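Local structure of UDP-N-Acetylenolpyruvylglucosamine Reductase (2GQT) at residues T30-E33 / L34-A37; F121-M124 / A125-L128; V133-G137 / A138-Y142; V141-P144 / E145-G148; K170-P173 / K174-L178. The protein reduces UDP-N-acetylenolpyruvylglucosamine to UDP-N-acetylmuramate for peptidoglycan synthesis, probably with NADPH as the hydride source and with a bound FAD. All coordinates share one frame; numbering follows the deposited sequence.

Contact 1: T30-E33 / L34-A37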
loop_
_atom_site.group_PDB
_atom_site.type_symbol
_atom_site.label_atom_id
_atom_site.label_comp_id
_atom_site.label_asym_id
_atom_site.label_seq_id
_atom_site.Cartn_x
_atom_site.Cartn_y
_atom_site.Cartn_z
ATOM N N THR A 30 15.586 -12.486 -7.798
ATOM C CA THR A 30 16.409 -12.149 -8.958
ATOM C C THR A 30 15.549 -11.888 -10.185
ATOM O O THR A 30 14.380 -12.275 -10.239
ATOM C CB THR A 30 17.398 -13.285 -9.323
ATOM O OG1 THR A 30 16.665 -14.406 -9.827
ATOM C CG2 THR A 30 18.229 -13.716 -8.115
ATOM N N ARG A 31 16.148 -11.261 -11.191
ATOM C CA ARG A 31 15.438 -10.992 -12.437
ATOM C C ARG A 31 15.006 -12.296 -13.106
ATOM O O ARG A 31 13.891 -12.396 -13.619
ATOM C CB ARG A 31 16.287 -10.142 -13.385
ATOM C CG ARG A 31 16.694 -8.777 -12.825
ATOM C CD ARG A 31 17.139 -7.833 -13.932
ATOM N NE ARG A 31 17.682 -8.569 -15.071
ATOM C CZ ARG A 31 17.850 -8.073 -16.292
ATOM N NH1 ARG A 31 17.528 -6.814 -16.568
ATOM N NH2 ARG A 31 18.342 -8.849 -17.244
ATOM N N GLU A 32 15.879 -13.304 -13.073
ATOM C CA GLU A 32 15.556 -14.617 -13.640
ATOM C C GLU A 32 14.427 -15.326 -12.894
ATOM O O GLU A 32 13.571 -15.960 -13.511
ATOM C CB GLU A 32 16.803 -15.509 -13.733
ATOM C CG GLU A 32 17.780 -15.097 -14.832
ATOM C CD GLU A 32 17.118 -15.013 -16.200
ATOM O OE1 GLU A 32 16.436 -15.983 -16.603
ATOM O OE2 GLU A 32 17.275 -13.971 -16.870
ATOM N N GLU A 33 14.416 -15.204 -11.569
ATOM C CA GLU A 33 13.336 -15.764 -10.767
ATOM C C GLU A 33 12.011 -15.053 -11.066
ATOM O O GLU A 33 10.973 -15.698 -11.145
ATOM C CB GLU A 33 13.677 -15.717 -9.272
ATOM C CG GLU A 33 14.725 -16.765 -8.850
ATOM C CD GLU A 33 15.164 -16.638 -7.397
ATOM O OE1 GLU A 33 16.101 -17.357 -6.981
ATOM O OE2 GLU A 33 14.581 -15.821 -6.660
ATOM N N LEU A 34 12.058 -13.735 -11.262
ATOM C CA LEU A 34 10.857 -12.979 -11.659
ATOM C C LEU A 34 10.311 -13.434 -13.015
ATOM O O LEU A 34 9.100 -13.605 -13.167
ATOM C CB LEU A 34 11.119 -11.471 -11.674
ATOM C CG LEU A 34 9.870 -10.608 -11.900
ATOM C CD1 LEU A 34 8.795 -10.881 -10.848
ATOM C CD2 LEU A 34 10.236 -9.144 -11.929
ATOM N N LYS A 35 11.203 -13.639 -13.985
ATOM C CA LYS A 35 10.808 -14.115 -15.318
ATOM C C LYS A 35 10.081 -15.454 -15.231
ATOM O O LYS A 35 9.079 -15.667 -15.920
ATOM C CB LYS A 35 12.019 -14.197 -16.255
ATOM C CG LYS A 35 12.496 -12.832 -16.740
ATOM C CD LYS A 35 13.942 -12.845 -17.210
ATOM C CE LYS A 35 14.063 -13.056 -18.706
ATOM N NZ LYS A 35 15.482 -12.907 -19.131
ATOM N N ARG A 36 10.566 -16.331 -14.352
ATOM C CA ARG A 36 9.966 -17.646 -14.139
ATOM C C ARG A 36 8.614 -17.578 -13.417
ATOM O O ARG A 36 7.650 -18.224 -13.827
ATOM C CB ARG A 36 10.936 -18.573 -13.392
ATOM C CG ARG A 36 10.370 -19.949 -13.083
ATOM C CD ARG A 36 11.184 -20.673 -12.031
ATOM N NE ARG A 36 10.338 -21.583 -11.260
ATOM C CZ ARG A 36 10.652 -22.093 -10.073
ATOM N NH1 ARG A 36 11.806 -21.789 -9.486
ATOM N NH2 ARG A 36 9.803 -22.908 -9.466
ATOM N N ALA A 37 8.545 -16.787 -12.347
ATOM C CA ALA A 37 7.318 -16.662 -11.561
ATOM C C ALA A 37 6.144 -16.137 -12.394
ATOM O O ALA A 37 4.998 -16.508 -12.149
ATOM C CB ALA A 37 7.555 -15.760 -10.361
#
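Lys35 NZ meets Glu32 OE2 on the syn side of the carboxylate, 17° out of its plane, in a salt bridge of 3.1 Å. The two side chains run alongside each other and point the same way. Glu32 folds back at chi2 (-55°), while Lys35 kinks at chi3, which swings its ammonium round to the oxygen. The lysine's methylenes lie alongside, with Lys35 CD 3.5 Å from Glu32 OE2 and Lys35 CG 3.4 Å from Arg31 O. This pair is on the solvent side of the helix.

Below it the backbone is regular, with i to i+4 bonds from Leu34 N to Thr30 O (2.9 Å), from Lys35 N to Arg31 O and from Arg36 N to Glu32 O. Thr30 works at both levels, because its OG1 also accepts from Glu33 N at 3.0 Å and so satisfies an amide of the first turn. Glu33 sends its OE2 back to Glu29 N, just ahead of the helix. On the inner side, Leu34 is buried against Val28 and Thr163, and Ala37 packs on Trp26. This is a short amphipathic helix within the FAD-binding domain, with a threonine N-cap and an i to i+3 salt bridge on its outer face, its inner side packed on strand 22-28 and on Thr163 of strand 161-171.

Contact 2: F121-M124 / A125-L128; sequences FGEM and ADAL
Met124 and Glu123 carry this turn, one facing inward and the other out to a carboxylate partner, Asp126. Met124 CB lies 3.2 Å from Ala125 N, with CG also beside that amide, and the chain then bends at chi2 to pack against Val109, Ala112 and Val113 of helix 109-114. Its methyl CE comes within 4.2 Å of Leu128 CD2, and Met124 O takes Ala127 N at 2.9 Å.

The side chain of Glu123 stands up between its own backbone N and carbonyl carbon (chi1 61°) and then runs out extended, crossing Asp126 at about a right angle. Glu123 N gives a nearly straight bond to Asp126 OD2, 2.9 Å with 164° at the hydrogen, reaching the oxygen from above the carboxylate plane. In return, Asp126 N bonds to Glu123 O. Farther out the two carboxylates are nearly parallel, 17° apart, with Glu123 OE1 4.3 Å from Asp126 OD1. A water sits between these like charges and donates to both oxygens, which probably eases their repulsion. The rest of the Glu123 carboxylate is well held: OE2 makes a salt bridge to Arg152, probably an active-site residue, and OE1 accepts from Asn116 ND2.

Ala125 puts its CB 3.8 Å from Glu123 OE1, flanking the acid, and its N bonds to Asn116 OD1. The result is a 3-10 turn in which the aspartate carboxylate turns back to accept the NH of Glu123, three residues earlier, and through Glu123 it is tied directly to Arg152.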
loop_
_atom_site.group_PDB
_atom_site.type_symbol
_atom_site.label_atom_id
_atom_site.label_comp_id
_atom_site.label_asym_id
_atom_site.label_seq_id
_atom_site.Cartn_x
_atom_site.Cartn_y
_atom_site.Cartn_z
ATOM N N PHE A 121 0.178 16.482 1.864
ATOM C CA PHE A 121 1.515 17.058 1.752
ATOM C C PHE A 121 2.229 16.723 0.444
ATOM O O PHE A 121 3.026 17.525 -0.065
ATOM C CB PHE A 121 2.358 16.647 2.964
ATOM C CG PHE A 121 1.705 16.960 4.287
ATOM C CD1 PHE A 121 1.060 15.962 5.014
ATOM C CD2 PHE A 121 1.716 18.257 4.796
ATOM C CE1 PHE A 121 0.450 16.248 6.235
ATOM C CE2 PHE A 121 1.111 18.548 6.016
ATOM C CZ PHE A 121 0.480 17.541 6.737
ATOM N N GLY A 122 1.936 15.547 -0.100
ATOM C CA GLY A 122 2.613 15.044 -1.289
ATOM C C GLY A 122 2.176 13.633 -1.615
ATOM O O GLY A 122 1.542 12.961 -0.792
ATOM N N GLU A 123 2.512 13.191 -2.821
ATOM C CA GLU A 123 2.194 11.836 -3.270
ATOM C C GLU A 123 3.409 11.178 -3.904
ATOM O O GLU A 123 4.355 11.856 -4.317
ATOM C CB GLU A 123 1.018 11.831 -4.246
ATOM C CG GLU A 123 1.263 12.615 -5.514
ATOM C CD GLU A 123 0.029 12.726 -6.380
ATOM O OE1 GLU A 123 0.200 12.802 -7.614
ATOM O OE2 GLU A 123 -1.102 12.732 -5.835
ATOM N N MET A 124 3.364 9.854 -3.992
ATOM C CA MET A 124 4.486 9.068 -4.488
ATOM C C MET A 124 4.991 9.573 -5.836
ATOM O O MET A 124 6.194 9.670 -6.039
ATOM C CB MET A 124 4.119 7.584 -4.554
ATOM C CG MET A 124 5.293 6.668 -4.861
ATOM S SD MET A 124 6.472 6.604 -3.501
ATOM C CE MET A 124 7.605 5.364 -4.115
ATOM N N ALA A 125 4.073 9.918 -6.741
ATOM C CA ALA A 125 4.436 10.405 -8.070
ATOM C C ALA A 125 5.378 11.609 -8.028
ATOM O O ALA A 125 6.265 11.718 -8.869
ATOM C CB ALA A 125 3.189 10.734 -8.871
ATOM N N ASP A 126 5.179 12.489 -7.048
ATOM C CA ASP A 126 6.005 13.692 -6.863
ATOM C C ASP A 126 7.467 13.342 -6.621
ATOM O O ASP A 126 8.350 14.143 -6.916
ATOM C CB ASP A 126 5.530 14.532 -5.662
ATOM C CG ASP A 126 4.098 15.028 -5.789
ATOM O OD1 ASP A 126 3.629 15.305 -6.918
ATOM O OD2 ASP A 126 3.447 15.172 -4.728
ATOM N N ALA A 127 7.707 12.161 -6.054
ATOM C CA ALA A 127 9.040 11.762 -5.600
ATOM C C ALA A 127 9.757 10.821 -6.557
ATOM O O ALA A 127 10.789 10.252 -6.209
ATOM C CB ALA A 127 8.965 11.130 -4.204
ATOM N N LEU A 128 9.218 10.664 -7.765
ATOM C CA LEU A 128 9.785 9.736 -8.736
ATOM C C LEU A 128 10.514 10.439 -9.863
ATOM O O LEU A 128 10.020 11.441 -10.389
ATOM C CB LEU A 128 8.682 8.846 -9.329
ATOM C CG LEU A 128 7.986 7.872 -8.366
ATOM C CD1 LEU A 128 6.811 7.209 -9.057
ATOM C CD2 LEU A 128 8.962 6.829 -7.812
HETATM O O HOH W 1 2.050 14.265 -8.899
#

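Contact 3: V133-G137 / A138-Y142; sequences VFHDG and AFHVY. With CA (calcium ion), chain B.
Strands 133-135 and 138-142 run antiparallel, at 140° between their directions, and are joined by a type I' turn from His135 to Ala138. Val133 pairs with His140, and His135 with Ala138, as hydrogen-bonded pairs; Phe134 and Phe139 form the non-hydrogen-bonded pair between them.

Those two phenylalanines share one face of the hairpin. Phe134 drives the edge of its ring into the face of Phe139 in a T-shaped contact, with CD2 over the ring centre, 3.6 Å from Phe139 CZ, and the planes at 60°. An alanine in place of Phe139 would probably leave the edge of Phe134 without its facing ring and open a gap beside Arg31 and Leu34.

On the other face His135, His140 and Tyr142 form an aromatic cluster. With its CG set between the backbone N and the carbonyl carbon (chi1 64°), His135 turns its ring along the sheet to meet Tyr142 at the rim, where His135 NE2 and Tyr142 OH share a hydrogen bond of 2.7 Å. His135 ND1 donates to Asp136 OD2 at 2.9 Å, so both nitrogens are held and the ring can hardly turn. His140 CD2 sits over one face of the His135 ring, 3.2 Å from His135 NE2, the two rings oblique to each other. Val133 CG2 packs on Tyr142 CD2 at 3.8 Å. This is a beta hairpin with a two-residue type I' loop, its second strand at the edge of the antiparallel sheet, one face carrying the phenylalanine pair and the other a hydrogen-bonded histidine-tyrosine cluster.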
loop_
_atom_site.group_PDB
_atom_site.type_symbol
_atom_site.label_atom_id
_atom_site.label_comp_id
_atom_site.label_asym_id
_atom_site.label_seq_id
_atom_site.Cartn_x
_atom_site.Cartn_y
_atom_site.Cartn_z
ATOM N N VAL A 133 9.538 -1.154 -14.827
ATOM C CA VAL A 133 8.352 -2.007 -14.793
ATOM C C VAL A 133 8.617 -3.249 -15.644
ATOM O O VAL A 133 9.075 -3.143 -16.786
ATOM C CB VAL A 133 7.094 -1.278 -15.328
ATOM C CG1 VAL A 133 5.866 -2.180 -15.249
ATOM C CG2 VAL A 133 6.840 0.012 -14.573
ATOM N N PHE A 134 8.343 -4.412 -15.069
ATOM C CA PHE A 134 8.455 -5.672 -15.768
ATOM C C PHE A 134 7.078 -6.034 -16.303
ATOM O O PHE A 134 6.115 -6.166 -15.546
ATOM C CB PHE A 134 8.962 -6.757 -14.812
ATOM C CG PHE A 134 9.113 -8.102 -15.456
ATOM C CD1 PHE A 134 8.092 -9.038 -15.404
ATOM C CD2 PHE A 134 10.276 -8.425 -16.133
ATOM C CE1 PHE A 134 8.234 -10.284 -16.021
ATOM C CE2 PHE A 134 10.425 -9.657 -16.747
ATOM C CZ PHE A 134 9.408 -10.586 -16.682
ATOM N N HIS A 135 6.981 -6.170 -17.620
ATOM C CA HIS A 135 5.741 -6.584 -18.259
ATOM C C HIS A 135 6.050 -7.214 -19.606
ATOM O O HIS A 135 7.070 -6.906 -20.219
ATOM C CB HIS A 135 4.747 -5.413 -18.391
ATOM C CG HIS A 135 5.210 -4.285 -19.270
ATOM N ND1 HIS A 135 4.827 -4.159 -20.589
ATOM C CD2 HIS A 135 5.950 -3.186 -18.993
ATOM C CE1 HIS A 135 5.352 -3.057 -21.097
ATOM N NE2 HIS A 135 6.035 -2.446 -20.148
ATOM N N ASP A 136 5.162 -8.102 -20.054
ATOM C CA ASP A 136 5.346 -8.828 -21.315
ATOM C C ASP A 136 6.720 -9.490 -21.377
ATOM O O ASP A 136 7.370 -9.485 -22.418
ATOM C CB ASP A 136 5.138 -7.899 -22.523
ATOM C CG ASP A 136 3.800 -7.187 -22.497
ATOM O OD1 ASP A 136 2.767 -7.860 -22.328
ATOM O OD2 ASP A 136 3.788 -5.946 -22.638
ATOM N N GLY A 137 7.161 -10.042 -20.246
ATOM C CA GLY A 137 8.420 -10.775 -20.178
ATOM C C GLY A 137 9.707 -9.961 -20.193
ATOM O O GLY A 137 10.792 -10.535 -20.281
ATOM N N ALA A 138 9.606 -8.637 -20.092
ATOM C CA ALA A 138 10.786 -7.770 -20.191
ATOM C C ALA A 138 10.736 -6.587 -19.225
ATOM O O ALA A 138 9.674 -6.198 -18.767
ATOM C CB ALA A 138 10.964 -7.275 -21.617
ATOM N N PHE A 139 11.901 -6.021 -18.918
ATOM C CA PHE A 139 12.010 -4.840 -18.063
ATOM C C PHE A 139 12.050 -3.597 -18.926
ATOM O O PHE A 139 12.794 -3.558 -19.909
ATOM C CB PHE A 139 13.298 -4.902 -17.240
ATOM C CG PHE A 139 13.340 -6.042 -16.273
ATOM C CD1 PHE A 139 12.872 -5.888 -14.971
ATOM C CD2 PHE A 139 13.837 -7.281 -16.671
ATOM C CE1 PHE A 139 12.901 -6.953 -14.072
ATOM C CE2 PHE A 139 13.877 -8.350 -15.785
ATOM C CZ PHE A 139 13.413 -8.182 -14.478
ATOM N N HIS A 140 11.276 -2.587 -18.549
ATOM C CA HIS A 140 11.225 -1.331 -19.289
ATOM C C HIS A 140 11.330 -0.160 -18.315
ATOM O O HIS A 140 10.859 -0.245 -17.184
ATOM C CB HIS A 140 9.928 -1.241 -20.106
ATOM C CG HIS A 140 9.770 -2.358 -21.090
ATOM N ND1 HIS A 140 10.558 -2.471 -22.215
ATOM C CD2 HIS A 140 8.951 -3.436 -21.094
ATOM C CE1 HIS A 140 10.215 -3.560 -22.881
ATOM N NE2 HIS A 140 9.239 -4.160 -22.226
ATOM N N VAL A 141 11.944 0.934 -18.744
ATOM C CA VAL A 141 12.099 2.091 -17.882
ATOM C C VAL A 141 11.146 3.198 -18.326
ATOM O O VAL A 141 11.094 3.557 -19.511
ATOM C CB VAL A 141 13.568 2.581 -17.870
ATOM C CG1 VAL A 141 13.711 3.883 -17.108
ATOM C CG2 VAL A 141 14.478 1.517 -17.267
ATOM N N TYR A 142 10.394 3.722 -17.365
ATOM C CA TYR A 142 9.421 4.775 -17.616
ATOM C C TYR A 142 9.698 5.992 -16.758
ATOM O O TYR A 142 10.202 5.882 -15.646
ATOM C CB TYR A 142 8.014 4.274 -17.278
ATOM C CG TYR A 142 7.548 3.168 -18.187
ATOM C CD1 TYR A 142 6.970 3.461 -19.419
ATOM C CD2 TYR A 142 7.711 1.832 -17.832
ATOM C CE1 TYR A 142 6.553 2.451 -20.265
ATOM C CE2 TYR A 142 7.293 0.808 -18.678
ATOM C CZ TYR A 142 6.717 1.126 -19.901
ATOM O OH TYR A 142 6.300 0.124 -20.755
HETATM CA CA CA B . 11.250 4.259 -21.693
HETATM O O HOH W 2 6.768 -5.003 -23.077
HETATM O O HOH W 3 8.585 -6.737 -23.566
HETATM O O HOH W 4 10.799 6.472 -20.937
HETATM O O HOH W 5 8.933 4.501 -22.192
HETATM O O HOH W 6 11.547 4.997 -23.942
HETATM O O HOH W 7 10.534 2.045 -22.262
#

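Contact 4: V141-P144 / E145-G148; sequences VYCP and EELG. With CA (calcium ion), chain B.
Glu146 OE2 is gripped from two directions: Cys143 N donates to it at 2.8 Å, along a bond of 163°, and a calcium-bound water donates to it at 2.7 Å. The amide comes in on the anti side, 22° out of the carboxylate plane. The other oxygen, Glu146 OE1, receives a second calcium-bound water at 2.6 Å and lies at the edge of the Tyr142 ring, 3.7 Å from Tyr142 CD1. An extended chain beyond CG (chi2 179°) carries the carboxylate this far back along the strand.

Two backbone bonds close the turn, Glu146 N to Cys143 O and Leu147 N to Pro144 O. Glu145 folds back the other way, bringing its carboxylate against Cys143, with Glu145 CD 3.4 Å from Cys143 CB. On the inner side Leu147 CD2 touches Tyr142 CB at 3.9 Å, and Leu147 also packs on Val131 and Leu156.

The ion itself is bound by Val141 O at 2.3 Å and by four waters. Glu146 thus acts in the second shell, fixing two of those waters and probably balancing some of the charge. This is a surface calcium site at the end of a strand, where a 3-10 turn supplies an outer-sphere carboxylate.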
loop_
_atom_site.group_PDB
_atom_site.type_symbol
_atom_site.label_atom_id
_atom_site.label_comp_id
_atom_site.label_asym_id
_atom_site.label_seq_id
_atom_site.Cartn_x
_atom_site.Cartn_y
_atom_site.Cartn_z
ATOM N N VAL A 141 11.944 0.934 -18.744
ATOM C CA VAL A 141 12.099 2.091 -17.882
ATOM C C VAL A 141 11.146 3.198 -18.326
ATOM O O VAL A 141 11.094 3.557 -19.511
ATOM C CB VAL A 141 13.568 2.581 -17.870
ATOM C CG1 VAL A 141 13.711 3.883 -17.108
ATOM C CG2 VAL A 141 14.478 1.517 -17.267
ATOM N N TYR A 142 10.394 3.722 -17.365
ATOM C CA TYR A 142 9.421 4.775 -17.616
ATOM C C TYR A 142 9.698 5.992 -16.758
ATOM O O TYR A 142 10.202 5.882 -15.646
ATOM C CB TYR A 142 8.014 4.274 -17.278
ATOM C CG TYR A 142 7.548 3.168 -18.187
ATOM C CD1 TYR A 142 6.970 3.461 -19.419
ATOM C CD2 TYR A 142 7.711 1.832 -17.832
ATOM C CE1 TYR A 142 6.553 2.451 -20.265
ATOM C CE2 TYR A 142 7.293 0.808 -18.678
ATOM C CZ TYR A 142 6.717 1.126 -19.901
ATOM O OH TYR A 142 6.300 0.124 -20.755
ATOM N N CYS A 143 9.340 7.159 -17.267
ATOM C CA CYS A 143 9.215 8.334 -16.421
ATOM C C CYS A 143 7.834 8.326 -15.779
ATOM O O CYS A 143 6.901 7.735 -16.330
ATOM C CB CYS A 143 9.400 9.603 -17.227
ATOM S SG CYS A 143 10.995 9.711 -17.873
ATOM N N PRO A 144 7.677 8.998 -14.622
ATOM C CA PRO A 144 6.367 8.930 -13.963
ATOM C C PRO A 144 5.217 9.468 -14.818
ATOM O O PRO A 144 4.100 8.961 -14.714
ATOM C CB PRO A 144 6.554 9.751 -12.679
ATOM C CG PRO A 144 7.761 10.565 -12.916
ATOM C CD PRO A 144 8.643 9.796 -13.843
ATOM N N GLU A 145 5.491 10.452 -15.675
ATOM C CA GLU A 145 4.458 11.005 -16.558
ATOM C C GLU A 145 3.903 9.985 -17.564
ATOM O O GLU A 145 2.889 10.254 -18.222
ATOM C CB GLU A 145 4.955 12.271 -17.263
ATOM C CG GLU A 145 6.241 12.088 -18.065
ATOM C CD GLU A 145 7.499 12.439 -17.288
ATOM O OE1 GLU A 145 7.524 12.234 -16.059
ATOM O OE2 GLU A 145 8.468 12.908 -17.915
ATOM N N GLU A 146 4.544 8.824 -17.681
ATOM C CA GLU A 146 4.088 7.756 -18.578
ATOM C C GLU A 146 3.169 6.747 -17.904
ATOM O O GLU A 146 2.668 5.839 -18.562
ATOM C CB GLU A 146 5.283 7.002 -19.161
ATOM C CG GLU A 146 6.147 7.827 -20.072
ATOM C CD GLU A 146 7.324 7.037 -20.583
ATOM O OE1 GLU A 146 7.167 6.362 -21.628
ATOM O OE2 GLU A 146 8.386 7.054 -19.918
ATOM N N LEU A 147 2.949 6.897 -16.603
ATOM C CA LEU A 147 2.278 5.855 -15.832
ATOM C C LEU A 147 0.848 6.177 -15.426
ATOM O O LEU A 147 0.276 5.490 -14.580
ATOM C CB LEU A 147 3.129 5.502 -14.605
ATOM C CG LEU A 147 4.531 4.967 -14.923
ATOM C CD1 LEU A 147 5.230 4.611 -13.631
ATOM C CD2 LEU A 147 4.465 3.754 -15.843
ATOM N N GLY A 148 0.269 7.208 -16.034
ATOM C CA GLY A 148 -1.135 7.523 -15.819
ATOM C C GLY A 148 -1.511 7.759 -14.371
ATOM O O GLY A 148 -2.556 7.284 -13.912
HETATM CA CA CA B . 11.250 4.259 -21.693
HETATM O O HOH W 4 10.799 6.472 -20.937
HETATM O O HOH W 5 8.933 4.501 -22.192
HETATM O O HOH W 6 11.547 4.997 -23.942
HETATM O O HOH W 7 10.534 2.045 -22.262
#

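Contact 5: K170-P173 / K174-L178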
loop_
_atom_site.group_PDB
_atom_site.type_symbol
_atom_site.label_atom_id
_atom_site.label_comp_id
_atom_site.label_asym_id
_atom_site.label_seq_id
_atom_site.Cartn_x
_atom_site.Cartn_y
_atom_site.Cartn_z
ATOM N N LYS A 170 16.063 16.297 -2.936
ATOM C CA LYS A 170 16.807 17.553 -2.920
ATOM C C LYS A 170 17.451 17.757 -1.556
ATOM O O LYS A 170 16.851 17.463 -0.526
ATOM C CB LYS A 170 15.874 18.723 -3.226
ATOM C CG LYS A 170 16.560 19.934 -3.855
ATOM C CD LYS A 170 16.626 19.826 -5.383
ATOM C CE LYS A 170 15.358 20.355 -6.055
ATOM N NZ LYS A 170 15.273 21.846 -6.016
ATOM N N GLU A 171 18.671 18.283 -1.553
ATOM C CA GLU A 171 19.401 18.506 -0.309
ATOM C C GLU A 171 18.757 19.593 0.551
ATOM O O GLU A 171 18.476 20.693 0.067
ATOM C CB GLU A 171 20.863 18.851 -0.601
ATOM C CG GLU A 171 21.636 17.710 -1.246
ATOM C CD GLU A 171 23.077 18.060 -1.569
ATOM O OE1 GLU A 171 23.821 17.152 -1.998
ATOM O OE2 GLU A 171 23.470 19.235 -1.402
ATOM N N ARG A 172 18.510 19.259 1.814
ATOM C CA ARG A 172 17.987 20.191 2.813
ATOM C C ARG A 172 18.578 19.830 4.170
ATOM O O ARG A 172 18.951 18.677 4.386
ATOM C CB ARG A 172 16.459 20.106 2.901
ATOM C CG ARG A 172 15.698 20.854 1.821
ATOM C CD ARG A 172 14.264 21.124 2.260
ATOM N NE ARG A 172 13.750 22.367 1.691
ATOM C CZ ARG A 172 13.035 22.457 0.571
ATOM N NH1 ARG A 172 12.721 21.368 -0.126
ATOM N NH2 ARG A 172 12.626 23.644 0.148
ATOM N N PRO A 173 18.674 20.809 5.094
ATOM C CA PRO A 173 19.108 20.481 6.451
ATOM C C PRO A 173 18.266 19.371 7.077
ATOM O O PRO A 173 17.033 19.391 6.976
ATOM C CB PRO A 173 18.895 21.794 7.206
ATOM C CG PRO A 173 19.052 22.845 6.171
ATOM C CD PRO A 173 18.408 22.252 4.944
ATOM N N LYS A 174 18.931 18.409 7.709
ATOM C CA LYS A 174 18.246 17.298 8.363
ATOM C C LYS A 174 17.179 17.797 9.336
ATOM O O LYS A 174 16.063 17.274 9.358
ATOM C CB LYS A 174 19.246 16.358 9.058
ATOM C CG LYS A 174 18.606 15.185 9.793
ATOM C CD LYS A 174 19.630 14.179 10.317
ATOM C CE LYS A 174 18.978 13.134 11.224
ATOM N NZ LYS A 174 17.966 12.308 10.515
ATOM N N GLU A 175 17.506 18.816 10.125
ATOM C CA GLU A 175 16.560 19.337 11.111
ATOM C C GLU A 175 15.282 19.884 10.457
ATOM O O GLU A 175 14.193 19.757 11.022
ATOM C CB GLU A 175 17.222 20.380 12.021
ATOM C CG GLU A 175 17.664 21.661 11.315
ATOM C CD GLU A 175 16.545 22.685 11.180
ATOM O OE1 GLU A 175 15.750 22.826 12.133
ATOM O OE2 GLU A 175 16.462 23.345 10.121
ATOM N N GLU A 176 15.417 20.480 9.270
ATOM C CA GLU A 176 14.271 21.009 8.524
ATOM C C GLU A 176 13.385 19.863 8.026
ATOM O O GLU A 176 12.161 19.924 8.142
ATOM C CB GLU A 176 14.710 21.868 7.334
ATOM C CG GLU A 176 13.523 22.499 6.580
ATOM C CD GLU A 176 13.917 23.368 5.390
ATOM O OE1 GLU A 176 15.117 23.502 5.094
ATOM O OE2 GLU A 176 13.002 23.926 4.743
ATOM N N ILE A 177 14.010 18.836 7.457
ATOM C CA ILE A 177 13.298 17.647 6.999
ATOM C C ILE A 177 12.498 17.049 8.158
ATOM O O ILE A 177 11.310 16.719 8.011
ATOM C CB ILE A 177 14.276 16.626 6.395
ATOM C CG1 ILE A 177 14.939 17.218 5.149
ATOM C CG2 ILE A 177 13.550 15.338 6.042
ATOM C CD1 ILE A 177 16.112 16.425 4.630
ATOM N N LEU A 178 13.134 16.952 9.324
ATOM C CA LEU A 178 12.483 16.393 10.507
ATOM C C LEU A 178 11.337 17.262 11.021
ATOM O O LEU A 178 10.322 16.740 11.499
ATOM C CB LEU A 178 13.511 16.090 11.606
ATOM C CG LEU A 178 14.330 14.791 11.477
ATOM C CD1 LEU A 178 13.460 13.535 11.486
ATOM C CD2 LEU A 178 15.237 14.750 10.277
HETATM O O HOH W 8 16.313 24.176 2.205
#
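Glu176 holds its CG anti to the backbone N (chi1 -177°) and stays straight beyond it, while Arg172 swings CG beside its own backbone N (chi1 -80°) and bends at chi3; together these torsions bring NE of the arginine to the carboxylate. The setting is a strand-to-helix junction. Strand 161-171 ends, Arg172 and Pro173 turn the corner, and helix 174-187 starts with Pro173 at the N-cap position.

The salt bridge is long, with Arg172 NE 3.5 Å from Glu176 OE2, and the flat groups stand nearly upright to each other, their planes 79° apart. OE1 lies at the guanidinium edge, near its plane. A water helps to hold the pair, donating to Glu176 OE1 and taking a weak bond from Arg172 NE. The acid also leans on the proline: Glu176 runs alongside it, and OE1 is 3.5 Å from Pro173 CD. Lying in the first helical turn, the carboxylate is probably stabilised by the helix's positive end. An alanine at Glu176 would probably leave the arginine NE without its charged mate and set the guanidinium free to turn.

The backbone fixes the turn through Pro173 O, which takes Ile177 N at 3.1 Å in a nearly linear bond and Glu176 N in a weaker one. Ile177 itself is buried beneath the corner, against Ala92 and Ser97. From there its CG1 touches Arg172 CB at 4.0 Å, and Ile177 CD1 reaches up to within 3.6 Å of Arg172 O.

How the contacts relate
From the N terminus, contact 1 winds the first turns of helix 31-37, and contact 2 closes the turn after strand 122-123. Contact 3 then folds the chain back as a hairpin; contact 4, sharing Val141, Tyr142 and the calcium with its waters, closes the 3-10 turn after strand 138-142. Contact 5 comes last, where strand 161-171 passes into helix 174-187. All are local and none nests inside another. Arg31, Leu34 and Lys35 of contact 1 pack on Phe134 and Phe139 of contact 3, tying helix 31-37 to the 128-142 hairpin, and Leu128 of contact 2 touches Pro144 of contact 4. Contact 5 stands apart, about 9 Å from contact 2 between nearest atoms.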